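Transketolase (Campylobacter jejuni, PDB 3L84) belongs to the transketolase family of thiamine diphosphate-dependent enzymes, whose chain joins two thiamine diphosphate-binding-type domains to a third, C-terminal domain. Local coordinates at residues K131-N135 / F379-K383; A121-F126 / A396-F401. One frame throughout, in Å; residues are numbered along the deposited sequence.

Contact 1: residues K131-N135 / F379-K383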
ATOM      1  N   LYS A 131     -10.361 -20.544  14.369  1.00  6.95           N
ATOM      2  CA  LYS A 131      -9.860 -21.890  14.148  1.00  7.68           C
ATOM      3  C   LYS A 131      -8.651 -22.236  15.009  1.00  6.64           C
ATOM      4  O   LYS A 131      -8.563 -23.369  15.532  1.00  7.25           O
ATOM      5  CB  LYS A 131      -9.541 -22.127  12.671  1.00  8.20           C
ATOM      6  CG  LYS A 131     -10.770 -22.212  11.781  1.00  7.86           C
ATOM      7  CD  LYS A 131     -11.726 -23.344  12.101  1.00 10.72           C
ATOM      8  CE  LYS A 131     -12.855 -23.460  11.071  1.00  9.86           C
ATOM      9  NZ  LYS A 131     -13.711 -24.650  11.307  1.00 14.36           N
ATOM     10  N   LYS A 132      -7.727 -21.284  15.201  1.00  6.19           N
ATOM     11  CA  LYS A 132      -6.604 -21.542  16.068  1.00  6.85           C
ATOM     12  C   LYS A 132      -7.041 -21.634  17.527  1.00  6.61           C
ATOM     13  O   LYS A 132      -6.559 -22.508  18.286  1.00  7.02           O
ATOM     14  CB  LYS A 132      -5.521 -20.481  15.901  1.00  7.24           C
ATOM     15  CG  LYS A 132      -4.256 -20.745  16.728  1.00  7.48           C
ATOM     16  CD  LYS A 132      -3.606 -22.094  16.371  1.00  7.84           C
ATOM     17  CE  LYS A 132      -2.399 -22.430  17.236  1.00  8.57           C
ATOM     18  NZ  LYS A 132      -1.850 -23.779  16.937  1.00  8.91           N
ATOM     19  N   ALA A 133      -7.978 -20.794  17.934  1.00  6.63           N
ATOM     20  CA  ALA A 133      -8.516 -20.863  19.288  1.00  7.15           C
ATOM     21  C   ALA A 133      -9.171 -22.231  19.529  1.00  7.80           C
ATOM     22  O   ALA A 133      -9.049 -22.808  20.620  1.00  8.25           O
ATOM     23  CB  ALA A 133      -9.527 -19.723  19.528  1.00  7.02           C
ATOM     24  N   GLN A 134      -9.869 -22.755  18.523  1.00  7.95           N
ATOM     25  CA  GLN A 134     -10.511 -24.079  18.599  0.50  8.65           C
ATOM     26  C   GLN A 134      -9.422 -25.166  18.740  1.00  8.06           C
ATOM     27  O   GLN A 134      -9.567 -26.126  19.503  1.00  8.16           O
ATOM     28  CB  GLN A 134     -11.355 -24.330  17.333  0.50  8.66           C
ATOM     29  CG  GLN A 134     -12.314 -25.505  17.388  0.50 11.39           C
ATOM     30  CD  GLN A 134     -12.960 -25.787  16.047  0.50 14.53           C
ATOM     31  OE1 GLN A 134     -13.232 -24.874  15.265  0.50 17.52           O
ATOM     32  NE2 GLN A 134     -13.220 -27.050  15.775  0.50 15.16           N
ATOM     33  N   ASN A 135      -8.332 -25.015  17.999  1.00  7.24           N
ATOM     34  CA  ASN A 135      -7.190 -25.935  18.143  1.00  7.79           C
ATOM     35  C   ASN A 135      -6.643 -25.940  19.567  1.00  7.96           C
ATOM     36  O   ASN A 135      -6.311 -26.996  20.109  1.00  9.57           O
ATOM     37  CB  ASN A 135      -6.067 -25.560  17.163  1.00  7.71           C
ATOM     38  CG  ASN A 135      -4.810 -26.385  17.367  1.00 10.61           C
ATOM     39  OD1 ASN A 135      -4.791 -27.573  17.014  1.00 13.87           O
ATOM     40  ND2 ASN A 135      -3.806 -25.789  17.957  1.00  9.43           N
ATOM     41  N   PHE A 379       0.232 -23.691  10.934  1.00  8.19           N
ATOM     42  CA  PHE A 379      -1.186 -23.432  11.186  1.00  7.96           C
ATOM     43  C   PHE A 379      -2.030 -24.455  10.443  1.00  8.40           C
ATOM     44  O   PHE A 379      -1.688 -24.814   9.331  1.00 10.01           O
ATOM     45  CB  PHE A 379      -1.489 -22.008  10.684  1.00  8.87           C
ATOM     46  CG  PHE A 379      -2.947 -21.577  10.819  1.00  9.09           C
ATOM     47  CD1 PHE A 379      -3.891 -21.995   9.901  1.00 11.82           C
ATOM     48  CD2 PHE A 379      -3.375 -20.770  11.890  1.00 12.60           C
ATOM     49  CE1 PHE A 379      -5.240 -21.634  10.035  1.00 14.58           C
ATOM     50  CE2 PHE A 379      -4.736 -20.394  11.991  1.00  9.78           C
ATOM     51  CZ  PHE A 379      -5.635 -20.840  11.080  1.00 13.14           C
ATOM     52  N   VAL A 380      -3.115 -24.971  11.003  1.00  8.13           N
ATOM     53  CA  VAL A 380      -3.726 -24.582  12.274  1.00  8.31           C
ATOM     54  C   VAL A 380      -3.169 -25.309  13.490  1.00  8.18           C
ATOM     55  O   VAL A 380      -3.290 -24.815  14.619  1.00  8.79           O
ATOM     56  CB  VAL A 380      -5.268 -24.823  12.211  1.00  9.65           C
ATOM     57  CG1 VAL A 380      -5.597 -26.293  12.358  1.00 10.90           C
ATOM     58  CG2 VAL A 380      -5.972 -23.962  13.269  1.00  8.86           C
ATOM     59  N   GLU A 381      -2.538 -26.459  13.308  1.00  8.46           N
ATOM     60  CA  GLU A 381      -2.079 -27.251  14.451  1.00  8.54           C
ATOM     61  C   GLU A 381      -0.925 -26.612  15.195  1.00  8.59           C
ATOM     62  O   GLU A 381      -0.791 -26.750  16.420  1.00  9.28           O
ATOM     63  CB  GLU A 381      -1.684 -28.666  14.010  1.00 10.02           C
ATOM     64  CG  GLU A 381      -2.874 -29.511  13.615  1.00 13.75           C
ATOM     65  CD  GLU A 381      -3.321 -29.315  12.186  1.00 17.97           C
ATOM     66  OE1 GLU A 381      -2.662 -28.565  11.426  1.00 18.42           O
ATOM     67  OE2 GLU A 381      -4.358 -29.923  11.831  1.00 21.71           O
ATOM     68  N   GLY A 382      -0.101 -25.899  14.447  1.00  8.10           N
ATOM     69  CA  GLY A 382       1.051 -25.183  14.988  1.00  7.66           C
ATOM     70  C   GLY A 382       0.955 -23.681  14.908  1.00  8.29           C
ATOM     71  O   GLY A 382      -0.128 -23.104  14.744  1.00  9.32           O
ATOM     72  N   LYS A 383       2.123 -23.056  14.985  1.00  7.88           N
ATOM     73  CA  LYS A 383       2.226 -21.618  15.131  1.00  8.36           C
ATOM     74  C   LYS A 383       2.640 -20.847  13.880  1.00  8.01           C
ATOM     75  O   LYS A 383       2.432 -19.643  13.838  1.00  8.40           O
ATOM     76  CB  LYS A 383       3.267 -21.280  16.195  1.00  9.69           C
ATOM     77  CG  LYS A 383       2.845 -21.575  17.619  1.00 11.95           C
ATOM     78  CD  LYS A 383       3.889 -20.949  18.532  1.00 13.85           C
ATOM     79  CE  LYS A 383       3.600 -21.102  19.988  1.00 14.74           C
ATOM     80  NZ  LYS A 383       3.138 -19.952  20.773  1.00 11.01           N
TER
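Lys132 reaches from its helix into the loop 379-383 and binds two main-chain carbonyls with one ammonium group. Its NZ donates to Val380 O at 2.9 Å and to Gly382 O, also at 2.9 Å. The two oxygens are used differently: NZ stands 31° from the carbonyl plane of Val380 but well above that of Gly382, with a C=O...N angle of 108°. CG lies anti to the backbone N (chi1 -176°), and a bend at chi2 then turns an otherwise extended chain into the curl of the loop.

Van der Waals contacts accompany these bonds. Val380 CG2 rests on the helix backbone, 3.5 Å from Lys131 O, while Lys132 CB lies 4.0 Å from Phe379 CE2, approaching the ring obliquely. The peptide bond before Val380 is cis, and Val380 CB sits 3.8 Å above the plane of the Phe379 ring, offset toward its rim. Lys131 leads its own ammonium group away, to a salt bridge with Asp173.

The contact thus joins helix 118-137 to the loop that runs into strand 384-386, an outermost strand of its parallel sheet within this chain; Lys132 also touches Leu359 of the adjacent strand 358-362.

Contact 2: residues A121-F126 / A396-F401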
ATOM      1  N   ALA A 121     -10.865  -8.654   4.998  1.00  5.95           N
ATOM      2  CA  ALA A 121      -9.662  -9.343   5.429  1.00  6.25           C
ATOM      3  C   ALA A 121      -9.663  -9.516   6.947  1.00  6.00           C
ATOM      4  O   ALA A 121      -9.200 -10.532   7.457  1.00  6.13           O
ATOM      5  CB  ALA A 121      -8.405  -8.588   4.943  1.00  6.89           C
ATOM      6  N   ASN A 122     -10.127  -8.515   7.700  1.00  5.90           N
ATOM      7  CA  ASN A 122     -10.215  -8.655   9.162  1.00  5.96           C
ATOM      8  C   ASN A 122     -11.144  -9.823   9.522  1.00  6.13           C
ATOM      9  O   ASN A 122     -10.841 -10.608  10.429  1.00  6.81           O
ATOM     10  CB  ASN A 122     -10.816  -7.423   9.805  1.00  6.08           C
ATOM     11  CG  ASN A 122      -9.998  -6.154   9.610  1.00  6.64           C
ATOM     12  OD1 ASN A 122      -8.732  -6.169   9.578  1.00  9.01           O
ATOM     13  ND2 ASN A 122     -10.705  -5.064   9.514  1.00  5.09           N
ATOM     14  N   ALA A 123     -12.259  -9.942   8.808  1.00  6.58           N
ATOM     15  CA  ALA A 123     -13.189 -11.003   9.123  1.00  6.46           C
ATOM     16  C   ALA A 123     -12.586 -12.381   8.840  1.00  6.39           C
ATOM     17  O   ALA A 123     -12.765 -13.322   9.616  1.00  6.84           O
ATOM     18  CB  ALA A 123     -14.481 -10.812   8.356  1.00  7.01           C
ATOM     19  N   VAL A 124     -11.864 -12.506   7.723  1.00  6.12           N
ATOM     20  CA  VAL A 124     -11.102 -13.732   7.467  1.00  6.63           C
ATOM     21  C   VAL A 124     -10.140 -13.984   8.608  1.00  5.94           C
ATOM     22  O   VAL A 124      -9.977 -15.121   9.070  1.00  6.76           O
ATOM     23  CB  VAL A 124     -10.387 -13.657   6.116  1.00  6.00           C
ATOM     24  CG1 VAL A 124      -9.337 -14.792   5.975  1.00  7.12           C
ATOM     25  CG2 VAL A 124     -11.404 -13.689   4.967  1.00  8.08           C
ATOM     26  N   GLY A 125      -9.486 -12.917   9.103  1.00  6.31           N
ATOM     27  CA  GLY A 125      -8.595 -13.087  10.218  1.00  6.70           C
ATOM     28  C   GLY A 125      -9.278 -13.550  11.513  1.00  5.76           C
ATOM     29  O   GLY A 125      -8.746 -14.398  12.220  1.00  7.38           O
ATOM     30  N   PHE A 126     -10.447 -13.001  11.812  1.00  6.43           N
ATOM     31  CA  PHE A 126     -11.206 -13.499  12.974  1.00  6.63           C
ATOM     32  C   PHE A 126     -11.560 -14.967  12.808  1.00  6.06           C
ATOM     33  O   PHE A 126     -11.552 -15.681  13.789  1.00  6.85           O
ATOM     34  CB  PHE A 126     -12.479 -12.669  13.190  1.00  6.69           C
ATOM     35  CG  PHE A 126     -12.269 -11.325  13.832  1.00  6.31           C
ATOM     36  CD1 PHE A 126     -11.597 -11.179  15.004  1.00  7.97           C
ATOM     37  CD2 PHE A 126     -12.809 -10.196  13.238  1.00  8.41           C
ATOM     38  CE1 PHE A 126     -11.412  -9.909  15.622  1.00  8.43           C
ATOM     39  CE2 PHE A 126     -12.621  -8.931  13.825  1.00 10.19           C
ATOM     40  CZ  PHE A 126     -11.943  -8.795  15.021  1.00  8.79           C
ATOM     41  N   ALA A 396      -3.912  -7.153   7.775  1.00  5.52           N
ATOM     42  CA  ALA A 396      -5.313  -7.004   8.166  1.00  5.27           C
ATOM     43  C   ALA A 396      -5.800  -8.241   8.924  1.00  5.68           C
ATOM     44  O   ALA A 396      -6.577  -8.146   9.887  1.00  6.25           O
ATOM     45  CB  ALA A 396      -6.196  -6.692   6.939  1.00  6.29           C
ATOM     46  N   ILE A 397      -5.362  -9.413   8.515  1.00  5.73           N
ATOM     47  CA  ILE A 397      -5.697 -10.667   9.239  1.00  5.68           C
ATOM     48  C   ILE A 397      -5.103 -10.639  10.634  1.00  5.65           C
ATOM     49  O   ILE A 397      -5.784 -10.948  11.619  1.00  6.05           O
ATOM     50  CB  ILE A 397      -5.174 -11.902   8.451  1.00  6.07           C
ATOM     51  CG1 ILE A 397      -6.098 -12.197   7.279  1.00  5.98           C
ATOM     52  CG2 ILE A 397      -4.975 -13.144   9.354  1.00  6.95           C
ATOM     53  CD1 ILE A 397      -5.545 -13.087   6.178  1.00  6.70           C
ATOM     54  N   ASN A 398      -3.841 -10.223  10.743  1.00  6.21           N
ATOM     55  CA  ASN A 398      -3.205 -10.177  12.051  1.00  5.70           C
ATOM     56  C   ASN A 398      -3.754  -9.066  12.931  1.00  5.42           C
ATOM     57  O   ASN A 398      -3.769  -9.211  14.157  1.00  6.10           O
ATOM     58  CB  ASN A 398      -1.693 -10.097  11.892  1.00  6.16           C
ATOM     59  CG  ASN A 398      -1.031 -11.445  11.711  1.00  7.43           C
ATOM     60  OD1 ASN A 398       0.181 -11.490  11.289  1.00 10.41           O
ATOM     61  ND2 ASN A 398      -1.696 -12.488  12.044  1.00  6.13           N
ATOM     62  N   ASN A 399      -4.302  -7.991  12.347  1.00  5.53           N
ATOM     63  CA  ASN A 399      -5.043  -7.012  13.155  1.00  5.79           C
ATOM     64  C   ASN A 399      -6.205  -7.692  13.871  1.00  5.41           C
ATOM     65  O   ASN A 399      -6.482  -7.409  15.036  1.00  5.85           O
ATOM     66  CB  ASN A 399      -5.559  -5.866  12.295  1.00  5.02           C
ATOM     67  CG  ASN A 399      -4.511  -4.894  11.861  1.00  6.80           C
ATOM     68  OD1 ASN A 399      -3.401  -4.858  12.378  1.00  6.12           O
ATOM     69  ND2 ASN A 399      -4.875  -4.059  10.878  1.00  6.52           N
ATOM     70  N   ALA A 400      -6.877  -8.611  13.185  1.00  5.47           N
ATOM     71  CA  ALA A 400      -7.949  -9.363  13.785  1.00  5.90           C
ATOM     72  C   ALA A 400      -7.449 -10.394  14.800  1.00  5.47           C
ATOM     73  O   ALA A 400      -8.080 -10.541  15.848  1.00  6.13           O
ATOM     74  CB  ALA A 400      -8.809 -10.037  12.674  1.00  6.80           C
ATOM     75  N   PHE A 401      -6.354 -11.087  14.528  1.00  5.32           N
ATOM     76  CA  PHE A 401      -5.756 -11.951  15.543  1.00  5.70           C
ATOM     77  C   PHE A 401      -5.520 -11.157  16.811  1.00  5.64           C
ATOM     78  O   PHE A 401      -5.737 -11.657  17.918  1.00  6.82           O
ATOM     79  CB  PHE A 401      -4.428 -12.593  15.094  1.00  5.67           C
ATOM     80  CG  PHE A 401      -4.555 -13.907  14.357  1.00  5.75           C
ATOM     81  CD1 PHE A 401      -4.835 -13.970  13.016  1.00  7.45           C
ATOM     82  CD2 PHE A 401      -4.387 -15.100  15.060  1.00  7.18           C
ATOM     83  CE1 PHE A 401      -4.938 -15.191  12.366  1.00  8.01           C
ATOM     84  CE2 PHE A 401      -4.486 -16.332  14.411  1.00  6.33           C
ATOM     85  CZ  PHE A 401      -4.745 -16.374  13.069  1.00  7.47           C
TER
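This is a close, fully buried helix-helix crossing between helix 118-137 of the thiamine diphosphate binding domain and helix 391-404 of the pyrimidine binding domain, near the centre of the chain. The axes of the two short segments approach to 7.0 Å and cross at -49°, and the CA atoms of Gly125 and Ile397 are 3.9 Å apart.

Small residues account for this closeness. At Gly125 the helix surface is bare backbone, and Ile397 and Ala400 come directly against it. Ile397 makes its approach through its CG2 branch, 3.7 Å from Gly125 CA. Its other branch, with CG1 anti to the carbonyl carbon (chi1 -77°), runs along the helix past Ala121 O toward Val124, where Ile397 CD1 meets Val124 CG1. Toward the N-terminal ends of the segments, Ala121 CB and Ala396 CB meet at 3.5 Å.

Ala400 fills the next part of the interface. Its CB presses on Asn122 O at 3.1 Å and lies over one face of the Phe126 ring, 3.7 Å from the centroid and 8° off the normal, a well-centred CH-pi contact. Phe126 CE1 also comes to 3.4 Å from Ala400 O.

Helix 158-169 adds Ile159, which touches both Ala121 and Ala396. Asn399 directs its amide elsewhere, to His435 and Ala424. Since methyl groups, a glycine backbone and an aromatic face make up most of the interface, the fit between the helices probably rests largely on shape and close van der Waals contact.

In the fold
Both contacts tie helix 118-137 of the thiamine diphosphate binding domain to the pyrimidine binding domain, with centres about 14 Å apart. Contact 2 is wholly buried, its centre about 8 Å from the centre of the chain, and pairs helix with helix through small residues. Contact 1, with its centre about 20 Å from that point, is partly buried; it pairs the helix with a loop through a lysine ammonium and main-chain carbonyls. The buried surface falls from 382 to 281 Å² between them. Phe379 CE2 of contact 1 and Phe401 CZ of contact 2 pack at 4.2 Å, so the two interfaces touch at this point. Along the chain, contact 1 is nested within the span closed by contact 2.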